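Local atomic coordinates of NAD(P)H-FMN oxidoreductase (Bacillus subtilis, PDB entry 5LVA), a protein that binds FMN and probably passes electrons from NAD(P)H to flavin or quinone acceptors. Residues A[60-65]-A[76-81]; A[69-74]-A[129-134]; A[111-114]-A[118-121]; A[144-149]-A[167-172]. All coordinates share one frame; numbering follows the deposited sequence.

Contact 1. Residues A[60-65]-A[76-81]; sequences IVFQFP and KKWLDH. With FMN (flavin mononucleotide), chain C.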
# COMPACT_ATOMS: atom_id res chain seq x y z
N ILE A 60 -0.99 7.89 4.15
CA ILE A 60 -0.48 7.31 2.91
C ILE A 60 -0.67 5.80 2.89
O ILE A 60 -0.23 5.10 3.80
CB ILE A 60 0.98 7.65 2.72
CG1 ILE A 60 1.18 9.13 2.96
CG2 ILE A 60 1.42 7.26 1.32
CD1 ILE A 60 2.57 9.58 2.78
N VAL A 61 -1.33 5.32 1.85
CA VAL A 61 -1.67 3.91 1.71
C VAL A 61 -0.93 3.29 0.55
O VAL A 61 -1.10 3.71 -0.58
CB VAL A 61 -3.17 3.71 1.51
CG1 VAL A 61 -3.49 2.26 1.27
CG2 VAL A 61 -3.94 4.24 2.71
N PHE A 62 -0.11 2.29 0.83
CA PHE A 62 0.59 1.57 -0.23
C PHE A 62 -0.21 0.33 -0.60
O PHE A 62 -0.34 -0.59 0.21
CB PHE A 62 2.01 1.21 0.20
CG PHE A 62 2.86 2.40 0.54
CD1 PHE A 62 2.83 2.95 1.82
CD2 PHE A 62 3.67 2.98 -0.41
CE1 PHE A 62 3.61 4.06 2.13
CE2 PHE A 62 4.45 4.09 -0.11
CZ PHE A 62 4.42 4.62 1.17
N GLN A 63 -0.77 0.32 -1.80
CA GLN A 63 -1.60 -0.78 -2.26
C GLN A 63 -0.88 -1.57 -3.33
O GLN A 63 -0.45 -1.01 -4.33
CB GLN A 63 -2.93 -0.28 -2.79
CG GLN A 63 -3.89 -1.38 -3.18
CD GLN A 63 -5.19 -0.87 -3.79
OE1 GLN A 63 -5.64 0.23 -3.51
NE2 GLN A 63 -5.80 -1.69 -4.61
N PHE A 64 -0.74 -2.88 -3.13
CA PHE A 64 -0.03 -3.70 -4.09
C PHE A 64 -0.39 -5.16 -3.92
O PHE A 64 -0.93 -5.53 -2.90
CB PHE A 64 1.48 -3.51 -3.96
CG PHE A 64 2.03 -3.73 -2.56
CD1 PHE A 64 2.11 -2.68 -1.66
CD2 PHE A 64 2.51 -4.97 -2.17
CE1 PHE A 64 2.63 -2.87 -0.42
CE2 PHE A 64 3.02 -5.17 -0.93
CZ PHE A 64 3.08 -4.12 -0.04
N PRO A 65 -0.13 -5.98 -4.94
CA PRO A 65 -0.25 -7.41 -4.72
C PRO A 65 1.02 -7.93 -4.06
O PRO A 65 2.09 -7.40 -4.31
CB PRO A 65 -0.40 -7.98 -6.13
CG PRO A 65 0.34 -7.02 -6.97
CD PRO A 65 0.07 -5.67 -6.37
N LYS A 76 9.56 -0.50 -4.39
CA LYS A 76 10.92 -0.49 -3.85
C LYS A 76 11.74 0.68 -4.38
O LYS A 76 12.43 1.36 -3.62
CB LYS A 76 11.64 -1.80 -4.17
CG LYS A 76 12.89 -1.99 -3.33
CD LYS A 76 12.55 -1.76 -1.87
CE LYS A 76 13.76 -1.51 -1.02
NZ LYS A 76 14.47 -0.23 -1.25
N LYS A 77 11.64 0.91 -5.69
CA LYS A 77 12.27 2.06 -6.33
C LYS A 77 11.69 3.38 -5.84
O LYS A 77 12.41 4.35 -5.66
CB LYS A 77 12.10 1.96 -7.84
CG LYS A 77 12.86 2.99 -8.62
CD LYS A 77 12.70 2.75 -10.09
CE LYS A 77 13.53 1.58 -10.54
NZ LYS A 77 13.44 1.43 -12.02
N TRP A 78 10.38 3.40 -5.60
CA TRP A 78 9.74 4.57 -5.03
C TRP A 78 10.31 4.93 -3.66
O TRP A 78 10.60 6.09 -3.40
CB TRP A 78 8.24 4.34 -4.91
CG TRP A 78 7.45 5.56 -4.58
CD1 TRP A 78 6.79 6.36 -5.46
CD2 TRP A 78 7.23 6.11 -3.28
NE1 TRP A 78 6.18 7.38 -4.79
CE2 TRP A 78 6.43 7.25 -3.45
CE3 TRP A 78 7.62 5.75 -1.99
CZ2 TRP A 78 6.01 8.04 -2.38
CZ3 TRP A 78 7.21 6.54 -0.93
CH2 TRP A 78 6.41 7.66 -1.13
N LEU A 79 10.44 3.94 -2.78
CA LEU A 79 11.02 4.18 -1.46
C LEU A 79 12.42 4.73 -1.59
O LEU A 79 12.75 5.76 -1.01
CB LEU A 79 11.03 2.90 -0.63
CG LEU A 79 9.67 2.24 -0.38
CD1 LEU A 79 9.83 0.87 0.21
CD2 LEU A 79 8.78 3.10 0.52
N ASP A 80 13.23 4.05 -2.39
CA ASP A 80 14.63 4.42 -2.56
C ASP A 80 14.78 5.83 -3.06
O ASP A 80 15.65 6.58 -2.59
CB ASP A 80 15.32 3.46 -3.52
CG ASP A 80 15.54 2.10 -2.92
OD1 ASP A 80 15.21 1.92 -1.74
OD2 ASP A 80 16.03 1.20 -3.63
N HIS A 81 13.95 6.20 -4.03
CA HIS A 81 14.14 7.45 -4.75
C HIS A 81 13.43 8.63 -4.12
O HIS A 81 13.89 9.76 -4.24
CB HIS A 81 13.69 7.29 -6.19
CG HIS A 81 14.58 6.42 -7.01
ND1 HIS A 81 14.62 6.48 -8.38
CD2 HIS A 81 15.48 5.47 -6.65
CE1 HIS A 81 15.50 5.60 -8.83
NE2 HIS A 81 16.03 4.98 -7.80
N1 FMN C . 0.73 -14.78 -3.46
C2 FMN C . 1.11 -15.06 -2.16
O2 FMN C . 0.27 -15.39 -1.33
N3 FMN C . 2.43 -14.98 -1.78
C4 FMN C . 3.39 -14.63 -2.69
O4 FMN C . 4.55 -14.56 -2.30
C4A FMN C . 3.02 -14.34 -4.00
N5 FMN C . 3.96 -13.98 -4.93
C5A FMN C . 3.61 -13.69 -6.23
C6 FMN C . 4.59 -13.33 -7.14
C7 FMN C . 4.27 -13.02 -8.44
C7M FMN C . 5.36 -12.63 -9.40
C8 FMN C . 2.93 -13.09 -8.84
C8M FMN C . 2.53 -12.76 -10.25
C9 FMN C . 1.95 -13.46 -7.93
C9A FMN C . 2.28 -13.75 -6.61
N10 FMN C . 1.31 -14.13 -5.69
C10 FMN C . 1.68 -14.42 -4.39
C1' FMN C . -0.14 -14.16 -6.08
C2' FMN C . -0.59 -12.69 -5.92
O2' FMN C . -0.41 -12.23 -4.59
C3' FMN C . -1.99 -12.34 -6.45
O3' FMN C . -1.92 -12.56 -7.84
C4' FMN C . -2.36 -10.88 -6.14
O4' FMN C . -2.26 -10.69 -4.77
C5' FMN C . -3.75 -10.35 -6.49
O5' FMN C . -3.83 -10.11 -7.86
P FMN C . -4.49 -8.84 -8.62
O1P FMN C . -3.49 -8.56 -9.68
O2P FMN C . -5.81 -9.26 -9.16
O3P FMN C . -4.67 -7.59 -7.85
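In the beta-alpha-beta unit that runs from strand 59-65 through helix 73-82 to strand 100-106, the packing of helix on sheet is carried here by Phe62 against Trp78. Phe62 comes in edge first. Its CE2 lies over one face of the indole, 3.8 Å from Trp78 CZ3, and its CZ is only slightly farther from the same atom. The phenyl ring and the six-membered ring of the indole stand 76° apart with their centroids separated by 5.5 Å, an offset edge-to-face pair. The Trp78 CG is anti to the backbone N (chi1 -169°), which sends the indole toward the strand, and chi2 near 97° turns one face to Phe62. Leu79 adds a looser touch, its CD2 lying 4.5 Å from Phe62 CE2. The polar corner of the indole is satisfied separately, since Trp78 NE1 is hydrogen-bonded to Glu50 OE1, while Phe62 also meets the ring of Phe101. With an alanine in place of Trp78, the edge of Phe62 would probably face a gap and Glu50 would lose its indole N-H. At the far end of the strand Pro65 reaches the cofactor, its CB 3.5 Å from FMN C4' on the ribityl chain. An apolar helix-sheet layer ending in a cofactor-binding strand tip is characteristic of the flavodoxin-like fold.

Contact 2. Residues A[69-74]-A[129-134]; sequences YSSPPL and RPFQAT. With FMN (flavin mononucleotide), chain C.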
# COMPACT_ATOMS: atom_id res chain seq x y z
N TYR A 69 6.39 -12.34 -1.37
CA TYR A 69 6.27 -11.90 0.01
C TYR A 69 6.73 -10.46 0.17
O TYR A 69 6.92 -9.97 1.27
CB TYR A 69 7.04 -12.86 0.92
CG TYR A 69 6.67 -14.29 0.62
CD1 TYR A 69 5.50 -14.85 1.09
CD2 TYR A 69 7.48 -15.08 -0.20
CE1 TYR A 69 5.15 -16.15 0.78
CE2 TYR A 69 7.15 -16.38 -0.51
CZ TYR A 69 5.98 -16.90 -0.03
OH TYR A 69 5.65 -18.19 -0.33
N SER A 70 6.86 -9.78 -0.96
CA SER A 70 7.17 -8.36 -0.96
C SER A 70 6.23 -7.64 -1.93
O SER A 70 5.16 -8.14 -2.24
CB SER A 70 8.65 -8.15 -1.31
OG SER A 70 8.99 -6.78 -1.31
N SER A 71 6.64 -6.47 -2.40
CA SER A 71 5.83 -5.67 -3.31
C SER A 71 6.37 -5.79 -4.73
O SER A 71 7.42 -6.36 -4.92
CB SER A 71 5.83 -4.21 -2.86
OG SER A 71 7.06 -3.61 -3.16
N PRO A 72 5.65 -5.25 -5.73
CA PRO A 72 6.26 -5.09 -7.05
C PRO A 72 7.46 -4.16 -7.00
O PRO A 72 7.51 -3.33 -6.11
CB PRO A 72 5.14 -4.49 -7.89
CG PRO A 72 3.91 -4.98 -7.26
CD PRO A 72 4.19 -5.03 -5.78
N PRO A 73 8.40 -4.27 -7.95
CA PRO A 73 9.63 -3.50 -7.78
C PRO A 73 9.50 -1.98 -7.88
O PRO A 73 10.40 -1.28 -7.44
CB PRO A 73 10.54 -4.04 -8.90
CG PRO A 73 9.74 -4.92 -9.71
CD PRO A 73 8.51 -5.29 -9.00
N LEU A 74 8.41 -1.45 -8.42
CA LEU A 74 8.30 -0.00 -8.56
C LEU A 74 8.12 0.68 -7.20
O LEU A 74 8.56 1.81 -7.00
CB LEU A 74 7.15 0.36 -9.49
CG LEU A 74 6.98 1.86 -9.73
CD1 LEU A 74 8.28 2.48 -10.22
CD2 LEU A 74 5.84 2.15 -10.66
N ARG A 129 7.51 -6.68 7.51
CA ARG A 129 8.33 -5.91 8.44
C ARG A 129 9.23 -4.86 7.79
O ARG A 129 9.46 -3.82 8.39
CB ARG A 129 9.20 -6.82 9.31
CG ARG A 129 9.39 -6.22 10.68
CD ARG A 129 9.70 -7.21 11.71
NE ARG A 129 8.63 -8.07 12.18
CZ ARG A 129 7.56 -7.67 12.86
NH1 ARG A 129 7.33 -6.39 13.04
NH2 ARG A 129 6.68 -8.56 13.29
N PRO A 130 9.76 -5.13 6.57
CA PRO A 130 10.50 -4.03 5.95
C PRO A 130 9.70 -2.73 5.84
O PRO A 130 10.26 -1.66 6.01
CB PRO A 130 10.84 -4.58 4.56
CG PRO A 130 10.96 -6.01 4.78
CD PRO A 130 9.93 -6.38 5.81
N PHE A 131 8.40 -2.84 5.58
CA PHE A 131 7.60 -1.64 5.38
C PHE A 131 7.32 -0.95 6.70
O PHE A 131 7.29 0.27 6.75
CB PHE A 131 6.29 -1.98 4.66
CG PHE A 131 6.51 -2.58 3.30
CD1 PHE A 131 6.86 -1.77 2.24
CD2 PHE A 131 6.38 -3.93 3.10
CE1 PHE A 131 7.08 -2.30 1.01
CE2 PHE A 131 6.60 -4.46 1.85
CZ PHE A 131 6.94 -3.64 0.80
N GLN A 132 7.16 -1.73 7.76
CA GLN A 132 6.95 -1.20 9.11
C GLN A 132 8.19 -0.48 9.63
O GLN A 132 8.10 0.55 10.27
CB GLN A 132 6.58 -2.31 10.07
CG GLN A 132 6.33 -1.86 11.50
CD GLN A 132 5.95 -3.02 12.41
OE1 GLN A 132 6.09 -4.19 12.05
NE2 GLN A 132 5.44 -2.70 13.58
N ALA A 133 9.35 -1.06 9.35
CA ALA A 133 10.61 -0.45 9.70
C ALA A 133 10.82 0.87 8.95
O ALA A 133 11.33 1.84 9.51
CB ALA A 133 11.75 -1.41 9.42
N THR A 134 10.41 0.90 7.70
CA THR A 134 10.42 2.12 6.89
C THR A 134 9.55 3.19 7.53
O THR A 134 9.98 4.31 7.74
CB THR A 134 9.92 1.85 5.46
OG1 THR A 134 10.74 0.86 4.84
CG2 THR A 134 9.96 3.12 4.63
N1 FMN C . 0.73 -14.78 -3.46
C2 FMN C . 1.11 -15.06 -2.16
O2 FMN C . 0.27 -15.39 -1.33
N3 FMN C . 2.43 -14.98 -1.78
C4 FMN C . 3.39 -14.63 -2.69
O4 FMN C . 4.55 -14.56 -2.30
C4A FMN C . 3.02 -14.34 -4.00
N5 FMN C . 3.96 -13.98 -4.93
C5A FMN C . 3.61 -13.69 -6.23
C6 FMN C . 4.59 -13.33 -7.14
C7 FMN C . 4.27 -13.02 -8.44
C7M FMN C . 5.36 -12.63 -9.40
C8 FMN C . 2.93 -13.09 -8.84
C8M FMN C . 2.53 -12.76 -10.25
C9 FMN C . 1.95 -13.46 -7.93
C9A FMN C . 2.28 -13.75 -6.61
N10 FMN C . 1.31 -14.13 -5.69
C10 FMN C . 1.68 -14.42 -4.39
C1' FMN C . -0.14 -14.16 -6.08
C2' FMN C . -0.59 -12.69 -5.92
O2' FMN C . -0.41 -12.23 -4.59
C3' FMN C . -1.99 -12.34 -6.45
O3' FMN C . -1.92 -12.56 -7.84
C4' FMN C . -2.36 -10.88 -6.14
O4' FMN C . -2.26 -10.69 -4.77
C5' FMN C . -3.75 -10.35 -6.49
O5' FMN C . -3.83 -10.11 -7.86
P FMN C . -4.49 -8.84 -8.62
O1P FMN C . -3.49 -8.56 -9.68
O2P FMN C . -5.81 -9.26 -9.16
O3P FMN C . -4.67 -7.59 -7.85
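Ser70 and Ser71 run in an extended backbone past the flank of helix 129-138, and the nearest CA atoms, those of Ser70 and Pro130, are still 8.8 Å apart. No hydrogen bond joins the two segments, and a single side chain spans the distance. Phe131 points from its helix toward the loop, and its CZ lies 3.9 Å from Ser71 CB. CZ also comes within 4.3 Å of Ser70 OG, and the phenyl ring goes on to meet the ring of Phe64 on the sheet. Ser71 has its OG between the backbone N and the carbonyl carbon (chi1 74°), which lets the hydroxyl donate to Pro72 O at 3.0 Å on the way into helix 73-82. Its hydroxyl thus serves its own loop, and Ser71 meets Phe131 by van der Waals contact. In the helix, Pro130 O takes two bonds, from Thr134 N and, at 2.8 Å, from Thr134 OG1, the donors arriving from opposite faces of the carbonyl plane. At the other end of the loop Tyr69, with a positive phi of 63°, turns to the flavin. Its backbone N makes a weak hydrogen bond to FMN O4, and the same oxygen sits 3.3 Å above the centre of its ring. This is the loop after the central strand 59-65, placed beside the pyrimidine end of the isoalloxazine as in other flavodoxin-like proteins.

Contact 3. Residues A[111-114]-A[118-121]; sequences EEAY and GSNH. With FMN (flavin mononucleotide), chain C.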
# COMPACT_ATOMS: atom_id res chain seq x y z
N GLU A 111 -5.26 -17.60 4.12
CA GLU A 111 -4.84 -17.06 5.40
C GLU A 111 -4.14 -18.12 6.27
O GLU A 111 -3.16 -17.83 6.91
CB GLU A 111 -6.03 -16.47 6.13
CG GLU A 111 -5.67 -15.91 7.49
CD GLU A 111 -6.72 -14.97 8.03
OE1 GLU A 111 -7.81 -14.90 7.43
OE2 GLU A 111 -6.46 -14.32 9.05
N GLU A 112 -4.67 -19.35 6.25
CA GLU A 112 -4.09 -20.51 6.94
C GLU A 112 -2.61 -20.70 6.66
O GLU A 112 -1.89 -21.25 7.48
CB GLU A 112 -4.84 -21.79 6.53
CG GLU A 112 -5.62 -22.55 7.64
CD GLU A 112 -4.74 -23.19 8.73
OE1 GLU A 112 -4.01 -24.18 8.45
OE2 GLU A 112 -4.82 -22.76 9.90
N ALA A 113 -2.15 -20.28 5.49
CA ALA A 113 -0.75 -20.47 5.13
C ALA A 113 0.19 -19.51 5.87
O ALA A 113 1.36 -19.83 6.09
CB ALA A 113 -0.56 -20.33 3.64
N TYR A 114 -0.32 -18.35 6.27
CA TYR A 114 0.53 -17.33 6.87
C TYR A 114 0.51 -17.37 8.40
O TYR A 114 -0.06 -16.52 9.06
CB TYR A 114 0.13 -15.95 6.35
CG TYR A 114 0.45 -15.81 4.88
CD1 TYR A 114 1.75 -15.62 4.47
CD2 TYR A 114 -0.52 -15.93 3.91
CE1 TYR A 114 2.07 -15.52 3.15
CE2 TYR A 114 -0.21 -15.83 2.57
CZ TYR A 114 1.09 -15.63 2.19
OH TYR A 114 1.44 -15.54 0.87
N GLY A 118 1.69 -23.21 9.41
CA GLY A 118 1.09 -23.11 8.10
C GLY A 118 2.13 -23.22 6.99
O GLY A 118 3.32 -23.15 7.25
N SER A 119 1.67 -23.37 5.75
CA SER A 119 2.54 -23.72 4.65
C SER A 119 3.53 -22.61 4.27
O SER A 119 4.59 -22.89 3.70
CB SER A 119 1.71 -24.12 3.43
OG SER A 119 0.95 -23.04 2.93
N ASN A 120 3.20 -21.37 4.59
CA ASN A 120 4.15 -20.28 4.40
C ASN A 120 4.87 -19.87 5.68
O ASN A 120 5.78 -19.05 5.63
CB ASN A 120 3.46 -19.08 3.76
CG ASN A 120 3.29 -19.25 2.27
OD1 ASN A 120 4.05 -19.96 1.62
ND2 ASN A 120 2.28 -18.60 1.72
N HIS A 121 4.46 -20.45 6.81
CA HIS A 121 5.24 -20.46 8.05
C HIS A 121 5.32 -19.16 8.84
O HIS A 121 5.66 -19.18 10.01
CB HIS A 121 6.66 -20.92 7.77
CG HIS A 121 6.74 -22.28 7.16
ND1 HIS A 121 6.43 -23.43 7.85
CD2 HIS A 121 7.11 -22.68 5.92
CE1 HIS A 121 6.59 -24.47 7.06
NE2 HIS A 121 7.00 -24.04 5.89
N1 FMN C . 0.73 -14.78 -3.46
C2 FMN C . 1.11 -15.06 -2.16
O2 FMN C . 0.27 -15.39 -1.33
N3 FMN C . 2.43 -14.98 -1.78
C4 FMN C . 3.39 -14.63 -2.69
O4 FMN C . 4.55 -14.56 -2.30
C4A FMN C . 3.02 -14.34 -4.00
N5 FMN C . 3.96 -13.98 -4.93
C5A FMN C . 3.61 -13.69 -6.23
C6 FMN C . 4.59 -13.33 -7.14
C7 FMN C . 4.27 -13.02 -8.44
C7M FMN C . 5.36 -12.63 -9.40
C8 FMN C . 2.93 -13.09 -8.84
C8M FMN C . 2.53 -12.76 -10.25
C9 FMN C . 1.95 -13.46 -7.93
C9A FMN C . 2.28 -13.75 -6.61
N10 FMN C . 1.31 -14.13 -5.69
C10 FMN C . 1.68 -14.42 -4.39
C1' FMN C . -0.14 -14.16 -6.08
C2' FMN C . -0.59 -12.69 -5.92
O2' FMN C . -0.41 -12.23 -4.59
C3' FMN C . -1.99 -12.34 -6.45
O3' FMN C . -1.92 -12.56 -7.84
C4' FMN C . -2.36 -10.88 -6.14
O4' FMN C . -2.26 -10.69 -4.77
C5' FMN C . -3.75 -10.35 -6.49
O5' FMN C . -3.83 -10.11 -7.86
P FMN C . -4.49 -8.84 -8.62
O1P FMN C . -3.49 -8.56 -9.68
O2P FMN C . -5.81 -9.26 -9.16
O3P FMN C . -4.67 -7.59 -7.85
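Tyr114 lies side by side with Asn120 and points the same way, toward the flavin. Its CG is anti to the carbonyl carbon (chi1 -68°), which lays the ring alongside the Asn120 side chain. CB leads to the ring, and there CD1 packs 3.9 Å from Asn120 CB. One atom farther along, CE1 comes beside Asn120 ND2, and CZ is again close to that nitrogen. The ring and amide planes are 47° apart, so the amide neither stacks flat on the phenol nor stands square to it. At the tip, Tyr114 OH donates a hydrogen bond to FMN O2, an oxygen that lies in the plane of the ring at its edge; the modelled length of this bond is very short and doubtful. FMN N3 is 2.9 Å from Tyr114 OH as well. The other end of the Asn120 amide is fixed by a hydrogen bond between OD1 and Tyr69 OH.

Backbone bonds hold the two partners in place. Ala113 O accepts from Asn120 N at 2.8 Å, and more weakly from His121 N at 3.2 Å, so one carbonyl grips the type I turn from Gly118 to His121. Gly118 CA sits 3.6 Å from Glu112 O in a C-H...O contact; a CB on Gly118 would point toward the 111-114 segment and run into the carbonyl oxygens of Glu112 and Ala113. If the phenol does donate to O2, it would probably help to stabilise negative charge on the N1-C2-O2 side of a reduced flavin.

Contact 4. Residues A[144-149]-A[167-172]; sequences PPYVFY and REHVLK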
# COMPACT_ATOMS: atom_id res chain seq x y z
N PRO A 144 -2.63 -0.91 11.19
CA PRO A 144 -2.77 -2.32 10.80
C PRO A 144 -3.02 -2.43 9.31
O PRO A 144 -3.78 -1.62 8.78
CB PRO A 144 -4.00 -2.77 11.58
CG PRO A 144 -4.25 -1.74 12.58
CD PRO A 144 -3.73 -0.47 12.05
N PRO A 145 -2.42 -3.41 8.65
CA PRO A 145 -2.60 -3.47 7.20
C PRO A 145 -4.01 -3.90 6.80
O PRO A 145 -4.78 -4.41 7.61
CB PRO A 145 -1.57 -4.51 6.76
CG PRO A 145 -1.46 -5.40 7.90
CD PRO A 145 -1.65 -4.56 9.14
N TYR A 146 -4.34 -3.68 5.53
CA TYR A 146 -5.47 -4.40 4.97
C TYR A 146 -4.93 -5.55 4.15
O TYR A 146 -4.12 -5.37 3.28
CB TYR A 146 -6.37 -3.53 4.11
CG TYR A 146 -7.54 -4.35 3.62
CD1 TYR A 146 -8.55 -4.73 4.50
CD2 TYR A 146 -7.59 -4.82 2.32
CE1 TYR A 146 -9.59 -5.51 4.08
CE2 TYR A 146 -8.64 -5.60 1.90
CZ TYR A 146 -9.63 -5.94 2.78
OH TYR A 146 -10.66 -6.72 2.36
N VAL A 147 -5.40 -6.75 4.46
CA VAL A 147 -4.90 -7.93 3.80
C VAL A 147 -6.04 -8.73 3.22
O VAL A 147 -7.03 -8.98 3.89
CB VAL A 147 -4.11 -8.81 4.77
CG1 VAL A 147 -3.35 -9.87 4.01
CG2 VAL A 147 -3.15 -7.98 5.58
N PHE A 148 -5.91 -9.14 1.97
CA PHE A 148 -6.92 -9.97 1.36
C PHE A 148 -6.26 -11.23 0.85
O PHE A 148 -5.32 -11.17 0.05
CB PHE A 148 -7.65 -9.24 0.23
CG PHE A 148 -8.86 -9.97 -0.28
CD1 PHE A 148 -10.03 -9.96 0.42
CD2 PHE A 148 -8.80 -10.67 -1.46
CE1 PHE A 148 -11.14 -10.62 -0.05
CE2 PHE A 148 -9.91 -11.33 -1.93
CZ PHE A 148 -11.08 -11.30 -1.22
N TYR A 149 -6.75 -12.36 1.33
CA TYR A 149 -6.17 -13.65 1.02
C TYR A 149 -6.98 -14.36 -0.05
O TYR A 149 -8.10 -13.95 -0.34
CB TYR A 149 -6.11 -14.52 2.28
CG TYR A 149 -5.26 -13.98 3.42
CD1 TYR A 149 -3.90 -14.21 3.45
CD2 TYR A 149 -5.82 -13.25 4.45
CE1 TYR A 149 -3.12 -13.74 4.46
CE2 TYR A 149 -5.05 -12.76 5.47
CZ TYR A 149 -3.69 -13.01 5.47
OH TYR A 149 -2.90 -12.55 6.49
N ARG A 167 -12.48 -0.79 1.56
CA ARG A 167 -12.89 0.60 1.60
C ARG A 167 -13.09 1.07 3.03
O ARG A 167 -12.68 2.16 3.39
CB ARG A 167 -14.17 0.81 0.80
CG ARG A 167 -14.48 2.27 0.52
CD ARG A 167 -15.92 2.48 0.13
NE ARG A 167 -16.13 3.76 -0.53
CZ ARG A 167 -16.61 4.85 0.06
NH1 ARG A 167 -16.95 4.82 1.34
NH2 ARG A 167 -16.76 5.97 -0.63
N GLU A 168 -13.71 0.24 3.85
CA GLU A 168 -13.96 0.64 5.22
C GLU A 168 -12.65 0.78 5.98
O GLU A 168 -12.49 1.69 6.79
CB GLU A 168 -14.88 -0.35 5.92
CG GLU A 168 -15.07 -0.00 7.37
CD GLU A 168 -16.02 -0.92 8.09
OE1 GLU A 168 -16.86 -1.56 7.41
OE2 GLU A 168 -15.94 -0.99 9.34
N HIS A 169 -11.72 -0.11 5.70
CA HIS A 169 -10.45 -0.13 6.42
C HIS A 169 -9.58 1.06 6.10
O HIS A 169 -8.98 1.65 6.98
CB HIS A 169 -9.69 -1.41 6.11
CG HIS A 169 -8.61 -1.71 7.09
ND1 HIS A 169 -7.32 -1.24 6.95
CD2 HIS A 169 -8.63 -2.41 8.25
CE1 HIS A 169 -6.59 -1.66 7.97
NE2 HIS A 169 -7.37 -2.37 8.77
N VAL A 170 -9.53 1.41 4.83
CA VAL A 170 -8.73 2.53 4.36
C VAL A 170 -9.26 3.86 4.89
O VAL A 170 -8.52 4.82 5.04
CB VAL A 170 -8.69 2.54 2.80
CG1 VAL A 170 -8.16 3.85 2.27
CG2 VAL A 170 -7.84 1.38 2.31
N LEU A 171 -10.55 3.91 5.21
CA LEU A 171 -11.19 5.14 5.64
C LEU A 171 -11.39 5.17 7.15
O LEU A 171 -11.72 6.20 7.72
CB LEU A 171 -12.53 5.31 4.93
CG LEU A 171 -12.47 5.47 3.41
CD1 LEU A 171 -13.87 5.42 2.81
CD2 LEU A 171 -11.80 6.77 3.05
N LYS A 172 -11.17 4.03 7.77
CA LYS A 172 -11.30 3.86 9.22
C LYS A 172 -10.35 4.77 9.99
O LYS A 172 -9.22 5.02 9.57
CB LYS A 172 -11.04 2.41 9.58
CG LYS A 172 -11.46 1.99 10.96
CD LYS A 172 -10.85 0.64 11.29
CE LYS A 172 -11.76 -0.18 12.17
NZ LYS A 172 -11.10 -0.43 13.49
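Pro144 O sits in the plane of the His169 imidazole, at its edge, with CE1 as its nearest ring atom at 2.9 Å. Pro145 O comes to the same CE1 from an oblique direction, 3.3 Å away, so two successive carbonyls face one corner of the ring, though no hydrogen bond links the two segments. The setting is the helix-on-sheet layer of the flavodoxin-like fold, where the last helix, 156-171, covers strand 141-148 at the edge of the parallel sheet. His169 reaches the strand because its CG is anti to the backbone N (chi1 -163°), which extends the ring off the helix. Tyr146 is its main partner. One face of the imidazole lies over the Tyr146 backbone, whose CA is 4.1 Å above the ring plane and set toward its rim, and Tyr146 CB is 3.8 Å from His169 ND1. The two rings meet obliquely, their planes at 48° and their centroids 5.7 Å apart. His169 also meets Phe174 edge-to-face, and Tyr146 OH makes a weak hydrogen bond to Gly162 O, so both rings have a second hold within the fold. Putting an alanine at His169 would probably open a gap beside the Tyr146 backbone and leave the Phe174 ring without its aromatic mate. At the root of the histidine side chain, Tyr146 CD1 lies 3.9 Å from His169 CB.

In the fold
Contacts 1 and 4 both pack a helix on the same parallel sheet: contact 1 on its middle strand, in the core, contact 4 on an outermost strand and partly buried. They meet where Val61 CG2 touches Val170 CG1. Contact 2 shares helix 73-82 with contact 1, and Phe64 joins the two by packing on Ser71 and Pro72. Contact 3 lies farther out, its centre about 21 Å from the centre of the chain, in a loop tied mainly by polar backbone bonds. Contacts 1 and 2 rest on aromatic and apolar packing, and contact 4 adds two backbone carbonyls at an imidazole. Contacts 1, 2 and 3 all reach FMN, contact 1 at the ribityl chain, the others at the pyrimidine carbonyls.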